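Local coordinates for protein WipB (Legionella pneumophila, PDB 5NNY) that acts as a translocated effector Ser/Thr phosphatase that targets the host lysosomal nutrient-sensing machinery, the present chain being its phosphatase domain, at residues N86-D100 against G119-F133. Residues are numbered along the deposited sequence; the frame is centred on the assembly and turned at random. Where two conformers were deposited one is given.
Sequences NTKKLIRLIGDELVD and GADFEILLSNHGIEF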
ATOM      1  N   ASN A  86       4.674  20.528  -3.529  1.00 23.82           N
ATOM      2  CA  ASN A  86       3.406  20.745  -2.846  1.00 29.27           C
ATOM      3  C   ASN A  86       3.340  19.815  -1.649  1.00 28.27           C
ATOM      4  O   ASN A  86       3.254  18.591  -1.813  1.00 26.41           O
ATOM      5  CB  ASN A  86       2.210  20.512  -3.773  1.00 25.33           C
ATOM      6  CG  ASN A  86       0.904  21.032  -3.180  1.00 24.20           C
ATOM      7  OD1 ASN A  86       0.734  21.040  -1.966  1.00 29.01           O
ATOM      8  ND2 ASN A  86       0.002  21.492  -4.029  1.00 30.70           N
ATOM      9  N   THR A  87       3.378  20.401  -0.454  1.00 27.66           N
ATOM     10  CA  THR A  87       3.300  19.674   0.802  1.00 28.44           C
ATOM     11  C   THR A  87       1.933  19.781   1.460  1.00 33.48           C
ATOM     12  O   THR A  87       1.749  19.252   2.561  1.00 38.23           O
ATOM     13  CB  THR A  87       4.374  20.189   1.765  1.00 34.76           C
ATOM     14  OG1 THR A  87       4.106  21.566   2.064  1.00 28.19           O
ATOM     15  CG2 THR A  87       5.753  20.078   1.138  1.00 34.94           C
ATOM     16  N   LYS A  88       0.971  20.444   0.825  1.00 28.44           N
ATOM     17  CA  LYS A  88      -0.364  20.596   1.394  1.00 33.89           C
ATOM     18  C   LYS A  88      -1.391  19.674   0.757  1.00 33.66           C
ATOM     19  O   LYS A  88      -2.309  19.208   1.438  1.00 44.17           O
ATOM     20  CB  LYS A  88      -0.822  22.051   1.255  1.00 37.52           C
ATOM     21  CG  LYS A  88       0.233  23.052   1.698  1.00 44.06           C
ATOM     22  CD  LYS A  88      -0.268  24.485   1.671  1.00 55.78           C
ATOM     23  CE  LYS A  88       0.733  25.413   2.351  1.00 60.94           C
ATOM     24  NZ  LYS A  88       0.970  24.963   3.758  1.00 61.23           N
ATOM     25  N   LYS A  89      -1.257  19.408  -0.535  1.00 26.49           N
ATOM     26  CA  LYS A  89      -2.159  18.491  -1.218  1.00 26.55           C
ATOM     27  C   LYS A  89      -2.052  17.099  -0.601  1.00 32.86           C
ATOM     28  O   LYS A  89      -0.966  16.516  -0.556  1.00 34.91           O
ATOM     29  CB  LYS A  89      -1.796  18.427  -2.701  1.00 34.46           C
ATOM     30  CG  LYS A  89      -2.749  19.095  -3.652  1.00 49.39           C
ATOM     31  CD  LYS A  89      -2.778  18.346  -4.975  1.00 47.69           C
ATOM     32  CE  LYS A  89      -3.112  19.269  -6.134  1.00 50.24           C
ATOM     33  NZ  LYS A  89      -3.673  18.534  -7.314  1.00 42.32           N
ATOM     34  N   LEU A  90      -3.179  16.556  -0.144  1.00 29.01           N
ATOM     35  CA  LEU A  90      -3.190  15.193   0.379  1.00 28.30           C
ATOM     36  C   LEU A  90      -3.275  14.173  -0.752  1.00 30.43           C
ATOM     37  O   LEU A  90      -4.095  14.307  -1.666  1.00 27.98           O
ATOM     38  CB  LEU A  90      -4.348  14.982   1.352  1.00 32.06           C
ATOM     39  CG  LEU A  90      -4.485  13.532   1.856  1.00 33.18           C
ATOM     40  CD1 LEU A  90      -3.290  13.132   2.698  1.00 29.00           C
ATOM     41  CD2 LEU A  90      -5.753  13.339   2.643  1.00 26.30           C
ATOM     42  N   ILE A  91      -2.429  13.144  -0.671  1.00 31.25           N
ATOM     43  CA  ILE A  91      -2.371  12.048  -1.635  1.00 29.98           C
ATOM     44  C   ILE A  91      -2.877  10.798  -0.933  1.00 24.85           C
ATOM     45  O   ILE A  91      -2.291  10.375   0.068  1.00 28.12           O
ATOM     46  CB  ILE A  91      -0.938  11.815  -2.139  1.00 35.75           C
ATOM     47  CG1 ILE A  91      -0.283  13.140  -2.537  1.00 38.81           C
ATOM     48  CG2 ILE A  91      -0.936  10.837  -3.285  1.00 33.77           C
ATOM     49  CD1 ILE A  91       1.227  13.150  -2.331  1.00 39.99           C
ATOM     50  N   ARG A  92      -3.950  10.203  -1.444  1.00 22.25           N
ATOM     51  CA  ARG A  92      -4.461   8.938  -0.925  1.00 23.18           C
ATOM     52  C   ARG A  92      -4.187   7.842  -1.941  1.00 23.93           C
ATOM     53  O   ARG A  92      -4.637   7.931  -3.089  1.00 24.05           O
ATOM     54  CB  ARG A  92      -5.963   8.997  -0.635  1.00 29.02           C
ATOM     55  CG  ARG A  92      -6.369   9.837   0.541  1.00 35.78           C
ATOM     56  CD  ARG A  92      -7.863   9.638   0.870  1.00 33.82           C
ATOM     57  NE  ARG A  92      -8.247  10.396   2.066  1.00 38.64           N
ATOM     58  CZ  ARG A  92      -8.602  11.670   2.045  1.00 38.65           C
ATOM     59  NH1 ARG A  92      -8.623  12.306   0.888  1.00 42.74           N
ATOM     60  NH2 ARG A  92      -8.921  12.305   3.170  1.00 52.25           N
ATOM     61  N   LEU A  93      -3.466   6.807  -1.516  1.00 21.75           N
ATOM     62  CA  LEU A  93      -3.258   5.618  -2.332  1.00 18.66           C
ATOM     63  C   LEU A  93      -4.278   4.550  -1.937  1.00 25.05           C
ATOM     64  O   LEU A  93      -4.230   4.014  -0.827  1.00 19.62           O
ATOM     65  CB  LEU A  93      -1.829   5.100  -2.161  1.00 18.44           C
ATOM     66  CG  LEU A  93      -0.679   5.820  -2.893  1.00 19.28           C
ATOM     67  CD1 LEU A  93      -0.545   7.300  -2.532  1.00 29.00           C
ATOM     68  CD2 LEU A  93       0.671   5.091  -2.658  1.00 25.71           C
ATOM     69  N   ILE A  94      -5.193   4.229  -2.855  1.00 21.28           N
ATOM     70  CA  ILE A  94      -6.210   3.221  -2.565  1.00 19.90           C
ATOM     71  C   ILE A  94      -5.590   1.824  -2.469  1.00 19.21           C
ATOM     72  O   ILE A  94      -6.225   0.890  -1.957  1.00 20.54           O
ATOM     73  CB  ILE A  94      -7.337   3.324  -3.620  1.00 32.41           C
ATOM     74  CG1 ILE A  94      -8.704   3.113  -2.984  1.00 36.75           C
ATOM     75  CG2 ILE A  94      -7.117   2.368  -4.777  1.00 31.95           C
ATOM     76  CD1 ILE A  94      -9.297   4.377  -2.397  1.00 40.90           C
ATOM     77  N   GLY A  95      -4.351   1.658  -2.926  1.00 23.40           N
ATOM     78  CA  GLY A  95      -3.576   0.497  -2.564  1.00 20.84           C
ATOM     79  C   GLY A  95      -2.864  -0.110  -3.760  1.00 18.89           C
ATOM     80  O   GLY A  95      -2.692   0.515  -4.809  1.00 25.52           O
ATOM     81  N   ASP A  96      -2.455  -1.362  -3.559  1.00 16.58           N
ATOM     82  CA  ASP A  96      -1.719  -2.139  -4.553  1.00 20.66           C
ATOM     83  C   ASP A  96      -0.479  -1.387  -5.032  1.00 17.03           C
ATOM     84  O   ASP A  96      -0.052  -1.530  -6.176  1.00 20.00           O
ATOM     85  CB  ASP A  96      -2.610  -2.518  -5.732  1.00 25.43           C
ATOM     86  CG  ASP A  96      -3.699  -3.508  -5.351  1.00 24.49           C
ATOM     87  OD1 ASP A  96      -3.765  -3.915  -4.182  1.00 25.27           O
ATOM     88  OD2 ASP A  96      -4.495  -3.869  -6.234  1.00 26.39           O
ATOM     89  N   GLU A  97       0.105  -0.577  -4.143  1.00 16.84           N
ATOM     90  CA  GLU A  97       1.325   0.142  -4.493  1.00 18.44           C
ATOM     91  C   GLU A  97       2.573  -0.742  -4.393  1.00 15.58           C
ATOM     92  O   GLU A  97       3.631  -0.375  -4.947  1.00 15.28           O
ATOM     93  CB  GLU A  97       1.439   1.402  -3.619  1.00 21.26           C
ATOM     94  CG  GLU A  97       1.849   1.180  -2.162  1.00 22.10           C
ATOM     95  CD  GLU A  97       0.867   0.360  -1.347  1.00 22.95           C
ATOM     96  OE1 GLU A  97       1.315  -0.418  -0.479  1.00 20.96           O
ATOM     97  OE2 GLU A  97      -0.365   0.472  -1.575  1.00 21.86           O
ATOM     98  N   LEU A  98       2.452  -1.908  -3.748  1.00 16.82           N
ATOM     99  CA  LEU A  98       3.540  -2.874  -3.594  1.00 24.95           C
ATOM    100  C   LEU A  98       3.010  -4.288  -3.828  1.00 20.07           C
ATOM    101  O   LEU A  98       1.802  -4.525  -3.796  1.00 18.53           O
ATOM    102  CB  LEU A  98       4.168  -2.778  -2.195  1.00 22.45           C
ATOM    103  CG  LEU A  98       4.824  -1.473  -1.743  1.00 18.79           C
ATOM    104  CD1 LEU A  98       5.171  -1.533  -0.243  1.00 22.34           C
ATOM    105  CD2 LEU A  98       6.087  -1.180  -2.565  1.00 18.84           C
ATOM    106  N   VAL A  99       3.935  -5.236  -4.058  1.00 21.56           N
ATOM    107  CA  VAL A  99       3.632  -6.670  -4.195  1.00 20.78           C
ATOM    108  C   VAL A  99       2.595  -6.909  -5.285  1.00 21.58           C
ATOM    109  O   VAL A  99       1.481  -7.377  -5.005  1.00 26.21           O
ATOM    110  CB  VAL A  99       3.148  -7.282  -2.862  1.00 19.11           C
ATOM    111  CG1 VAL A  99       3.169  -8.844  -2.921  1.00 20.77           C
ATOM    112  CG2 VAL A  99       4.011  -6.801  -1.713  1.00 19.52           C
ATOM    113  N   ASP A 100       2.948  -6.634  -6.537  1.00 19.45           N
ATOM    114  CA  ASP A 100       1.943  -6.686  -7.593  1.00 19.76           C
ATOM    115  C   ASP A 100       2.659  -6.860  -8.929  1.00 19.75           C
ATOM    116  O   ASP A 100       3.828  -7.276  -8.962  1.00 21.93           O
ATOM    117  CB  ASP A 100       1.047  -5.436  -7.534  1.00 21.50           C
ATOM    118  CG  ASP A 100      -0.378  -5.700  -8.036  1.00 23.41           C
ATOM    119  OD1 ASP A 100      -0.536  -6.278  -9.135  1.00 24.71           O
ATOM    120  OD2 ASP A 100      -1.340  -5.308  -7.332  1.00 23.30           O
ATOM    121  N   GLY A 119       8.387  16.055   2.969  1.00 28.35           N
ATOM    122  CA  GLY A 119       7.227  16.613   3.631  1.00 28.14           C
ATOM    123  C   GLY A 119       5.909  16.529   2.896  1.00 28.14           C
ATOM    124  O   GLY A 119       4.985  17.270   3.246  1.00 23.69           O
ATOM    125  N   ALA A 120       5.776  15.660   1.897  1.00 25.54           N
ATOM    126  CA  ALA A 120       4.488  15.491   1.245  1.00 28.21           C
ATOM    127  C   ALA A 120       3.509  14.788   2.183  1.00 25.96           C
ATOM    128  O   ALA A 120       3.899  14.051   3.091  1.00 24.17           O
ATOM    129  CB  ALA A 120       4.632  14.709  -0.065  1.00 27.84           C
ATOM    130  N   ASP A 121       2.232  15.071   1.990  1.00 26.66           N
ATOM    131  CA  ASP A 121       1.170  14.495   2.800  1.00 25.91           C
ATOM    132  C   ASP A 121       0.552  13.335   2.028  1.00 22.99           C
ATOM    133  O   ASP A 121      -0.010  13.546   0.953  1.00 27.22           O
ATOM    134  CB  ASP A 121       0.124  15.561   3.128  1.00 26.07           C
ATOM    135  CG  ASP A 121      -0.869  15.101   4.179  1.00 43.82           C
ATOM    136  OD1 ASP A 121      -0.603  14.089   4.862  1.00 43.42           O
ATOM    137  OD2 ASP A 121      -1.923  15.760   4.318  1.00 47.45           O
ATOM    138  N   PHE A 122       0.678  12.111   2.555  1.00 22.82           N
ATOM    139  CA  PHE A 122       0.174  10.950   1.836  1.00 24.35           C
ATOM    140  C   PHE A 122      -0.336   9.889   2.799  1.00 22.53           C
ATOM    141  O   PHE A 122       0.083   9.809   3.951  1.00 22.39           O
ATOM    142  CB  PHE A 122       1.230  10.350   0.875  1.00 22.00           C
ATOM    143  CG  PHE A 122       2.428   9.703   1.544  1.00 24.40           C
ATOM    144  CD1 PHE A 122       3.508  10.466   1.962  1.00 22.95           C
ATOM    145  CD2 PHE A 122       2.500   8.320   1.679  1.00 19.11           C
ATOM    146  CE1 PHE A 122       4.617   9.870   2.546  1.00 28.98           C
ATOM    147  CE2 PHE A 122       3.595   7.706   2.262  1.00 20.60           C
ATOM    148  CZ  PHE A 122       4.666   8.484   2.696  1.00 26.69           C
ATOM    149  N   GLU A 123      -1.291   9.094   2.339  0.72 19.77           N
ATOM    150  CA  GLU A 123      -1.740   7.960   3.132  0.72 21.39           C
ATOM    151  C   GLU A 123      -1.987   6.784   2.208  0.72 22.54           C
ATOM    152  O   GLU A 123      -2.337   6.952   1.037  0.72 18.53           O
ATOM    153  CB  GLU A 123      -3.005   8.256   3.943  0.72 26.25           C
ATOM    154  CG  GLU A 123      -4.160   8.723   3.107  0.72 33.99           C
ATOM    155  CD  GLU A 123      -5.327   9.183   3.951  0.72 37.39           C
ATOM    156  OE1 GLU A 123      -6.473   8.914   3.548  0.72 43.02           O
ATOM    157  OE2 GLU A 123      -5.097   9.800   5.018  0.72 35.56           O
ATOM    158  N   ILE A 124      -1.803   5.594   2.772  1.00 20.48           N
ATOM    159  CA  ILE A 124      -1.825   4.321   2.063  1.00 19.62           C
ATOM    160  C   ILE A 124      -2.885   3.444   2.708  1.00 18.23           C
ATOM    161  O   ILE A 124      -2.811   3.151   3.902  1.00 23.91           O
ATOM    162  CB  ILE A 124      -0.454   3.626   2.110  1.00 18.46           C
ATOM    163  CG1 ILE A 124       0.601   4.555   1.524  1.00 21.58           C
ATOM    164  CG2 ILE A 124      -0.481   2.325   1.320  1.00 22.36           C
ATOM    165  CD1 ILE A 124       2.042   4.073   1.734  1.00 24.77           C
ATOM    166  N   LEU A 125      -3.870   3.035   1.919  0.51 18.13           N
ATOM    167  CA  LEU A 125      -4.968   2.229   2.430  0.51 16.57           C
ATOM    168  C   LEU A 125      -4.558   0.769   2.397  0.51 18.19           C
ATOM    169  O   LEU A 125      -4.044   0.288   1.382  0.51 21.12           O
ATOM    170  CB  LEU A 125      -6.239   2.458   1.615  0.51 21.64           C
ATOM    171  CG  LEU A 125      -6.893   3.792   1.975  0.51 28.94           C
ATOM    172  CD1 LEU A 125      -7.885   4.215   0.922  0.51 33.08           C
ATOM    173  CD2 LEU A 125      -7.556   3.699   3.343  0.51 37.02           C
ATOM    174  N   LEU A 126      -4.763   0.081   3.515  1.00 19.92           N
ATOM    175  CA  LEU A 126      -4.334  -1.315   3.629  1.00 13.36           C
ATOM    176  C   LEU A 126      -4.993  -2.184   2.561  1.00 18.93           C
ATOM    177  O   LEU A 126      -6.206  -2.093   2.318  1.00 20.96           O
ATOM    178  CB  LEU A 126      -4.673  -1.852   5.028  1.00 17.48           C
ATOM    179  CG  LEU A 126      -4.094  -3.218   5.412  1.00 31.45           C
ATOM    180  CD1 LEU A 126      -2.570  -3.158   5.408  1.00 26.34           C
ATOM    181  CD2 LEU A 126      -4.612  -3.699   6.771  1.00 23.15           C
ATOM    182  N   SER A 127      -4.181  -3.030   1.911  1.00 17.97           N
ATOM    183  CA  SER A 127      -4.657  -3.929   0.875  1.00 16.95           C
ATOM    184  C   SER A 127      -4.061  -5.307   1.107  1.00 20.45           C
ATOM    185  O   SER A 127      -3.120  -5.479   1.891  1.00 16.88           O
ATOM    186  CB  SER A 127      -4.296  -3.434  -0.544  1.00 16.91           C
ATOM    187  OG  SER A 127      -2.886  -3.417  -0.791  1.00 20.90           O
ATOM    188  N   ASN A 128      -4.626  -6.293   0.400  1.00 20.10           N
ATOM    189  CA  ASN A 128      -4.091  -7.645   0.468  1.00 18.60           C
ATOM    190  C   ASN A 128      -2.664  -7.696  -0.070  1.00 17.54           C
ATOM    191  O   ASN A 128      -1.817  -8.413   0.479  1.00 17.98           O
ATOM    192  CB  ASN A 128      -5.001  -8.625  -0.287  1.00 24.01           C
ATOM    193  CG  ASN A 128      -5.561  -8.050  -1.593  1.00 37.85           C
ATOM    194  OD1 ASN A 128      -6.341  -7.091  -1.585  1.00 54.35           O
ATOM    195  ND2 ASN A 128      -5.202  -8.671  -2.715  1.00 39.53           N
ATOM    196  N   HIS A 129      -2.368  -6.915  -1.119  1.00 18.89           N
ATOM    197  CA  HIS A 129      -1.008  -6.895  -1.660  1.00 23.15           C
ATOM    198  C   HIS A 129      -0.040  -6.265  -0.660  1.00 18.18           C
ATOM    199  O   HIS A 129       1.016  -6.828  -0.349  1.00 19.39           O
ATOM    200  CB  HIS A 129      -0.973  -6.138  -2.995  1.00 23.01           C
ATOM    201  CG  HIS A 129      -1.599  -6.870  -4.140  1.00 23.30           C
ATOM    202  ND1 HIS A 129      -0.910  -7.775  -4.920  1.00 32.96           N
ATOM    203  CD2 HIS A 129      -2.850  -6.806  -4.660  1.00 30.37           C
ATOM    204  CE1 HIS A 129      -1.712  -8.250  -5.856  1.00 32.62           C
ATOM    205  NE2 HIS A 129      -2.893  -7.677  -5.720  1.00 25.45           N
ATOM    206  N   GLY A 130      -0.396  -5.115  -0.146  1.00 19.62           N
ATOM    207  CA  GLY A 130       0.432  -4.440   0.811  1.00 20.17           C
ATOM    208  C   GLY A 130       0.654  -5.190   2.113  1.00 27.12           C
ATOM    209  O   GLY A 130       1.689  -5.179   2.691  1.00 19.21           O
ATOM    210  N   ILE A 131      -0.343  -5.957   2.508  1.00 21.61           N
ATOM    211  CA  ILE A 131      -0.251  -6.737   3.702  1.00 21.17           C
ATOM    212  C   ILE A 131       0.837  -7.856   3.592  1.00 16.83           C
ATOM    213  O   ILE A 131       1.365  -8.261   4.545  1.00 16.15           O
ATOM    214  CB  ILE A 131      -1.648  -7.243   4.093  1.00 24.22           C
ATOM    215  CG1 ILE A 131      -1.942  -6.973   5.529  1.00 25.41           C
ATOM    216  CG2 ILE A 131      -1.807  -8.685   3.787  1.00 31.91           C
ATOM    217  CD1 ILE A 131      -3.402  -7.037   5.821  1.00 25.99           C
ATOM    218  N   GLU A 132       1.116  -8.352   2.399  1.00 14.50           N
ATOM    219  CA  GLU A 132       2.161  -9.305   2.238  1.00 16.22           C
ATOM    220  C   GLU A 132       3.524  -8.627   2.524  1.00 20.24           C
ATOM    221  O   GLU A 132       4.375  -9.210   3.125  1.00 18.09           O
ATOM    222  CB  GLU A 132       2.129  -9.893   0.855  1.00 22.26           C
ATOM    223  CG  GLU A 132       3.312 -10.745   0.555  1.00 22.11           C
ATOM    224  CD  GLU A 132       3.184 -11.568  -0.731  1.00 24.52           C
ATOM    225  OE1 GLU A 132       2.163 -11.572  -1.370  1.00 26.61           O
ATOM    226  OE2 GLU A 132       4.162 -12.193  -1.089  1.00 28.97           O
ATOM    227  N   PHE A 133       3.694  -7.396   2.067  1.00 16.37           N
ATOM    228  CA  PHE A 133       4.928  -6.676   2.394  1.00 18.88           C
ATOM    229  C   PHE A 133       5.045  -6.432   3.902  1.00 21.50           C
ATOM    230  O   PHE A 133       6.125  -6.618   4.492  1.00 18.85           O
ATOM    231  CB  PHE A 133       4.984  -5.357   1.613  1.00 14.06           C
ATOM    232  CG  PHE A 133       6.253  -4.565   1.834  1.00 13.89           C
ATOM    233  CD1 PHE A 133       7.454  -5.009   1.309  1.00 16.49           C
ATOM    234  CD2 PHE A 133       6.235  -3.408   2.600  1.00 21.95           C
ATOM    235  CE1 PHE A 133       8.633  -4.287   1.505  1.00 23.30           C
ATOM    236  CE2 PHE A 133       7.396  -2.659   2.792  1.00 23.48           C
ATOM    237  CZ  PHE A 133       8.605  -3.117   2.251  1.00 19.70           C
TER
HETATM  238  O   HOH W   1       1.608  16.685  -0.492  1.00 27.06           O
HETATM  239  O   HOH W   2      -7.188  11.808   5.642  1.00 31.45           O
HETATM  240  O   HOH W   3      -2.120  -0.923   0.103  1.00 22.13           O
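Asp100 lays its carboxylate atom OD2, hydrogen-bonded to His12 ND1, over one face of the His129 imidazole, 3.2 Å above the ring plane. At the ring edge ND1 donates to Val99 O at a doubtfully short distance, while Asp96 OD1 approaches CD2 obliquely, its carboxylate turned 76° from the ring. One turn on in the helix, Phe133 offers a face to Leu98 CD1 from the loop after strand 90-93, a CH-pi contact 4.0 Å from the centroid; a leucine methyl suits that flat surface. Arg92 presents one guanidinium face to Leu90 CD2. In one of its two conformers, Glu123 (chi1 56°, then extended) runs beside Arg92, and OE1 meets Arg92 NE at 2.7 Å in a salt bridge whose hydrogen bond is weak. Asp5 pairs with Arg92 NH1, Ser194 with Glu123 OE1, Lys191 with Glu123 OE2. Strands 90-93 and 121-125 are parallel neighbours of a beta-alpha-beta unit in a calcineurin-like phosphoesterase fold, whose loops after the strands typically carry the metal-site residues. Opposite Arg92 and Glu123, Ile91 CB packs against Phe122 CB. Gly95, close to Ser127 CB, has backbone angles suited to glycine. Ser127 N-caps the helix: its short hydroxyl accepts from Gly130 N and donates to a water shared with Leu125 O and Glu97 OE2; Glu97 OE1 bonds Tyr186 OH.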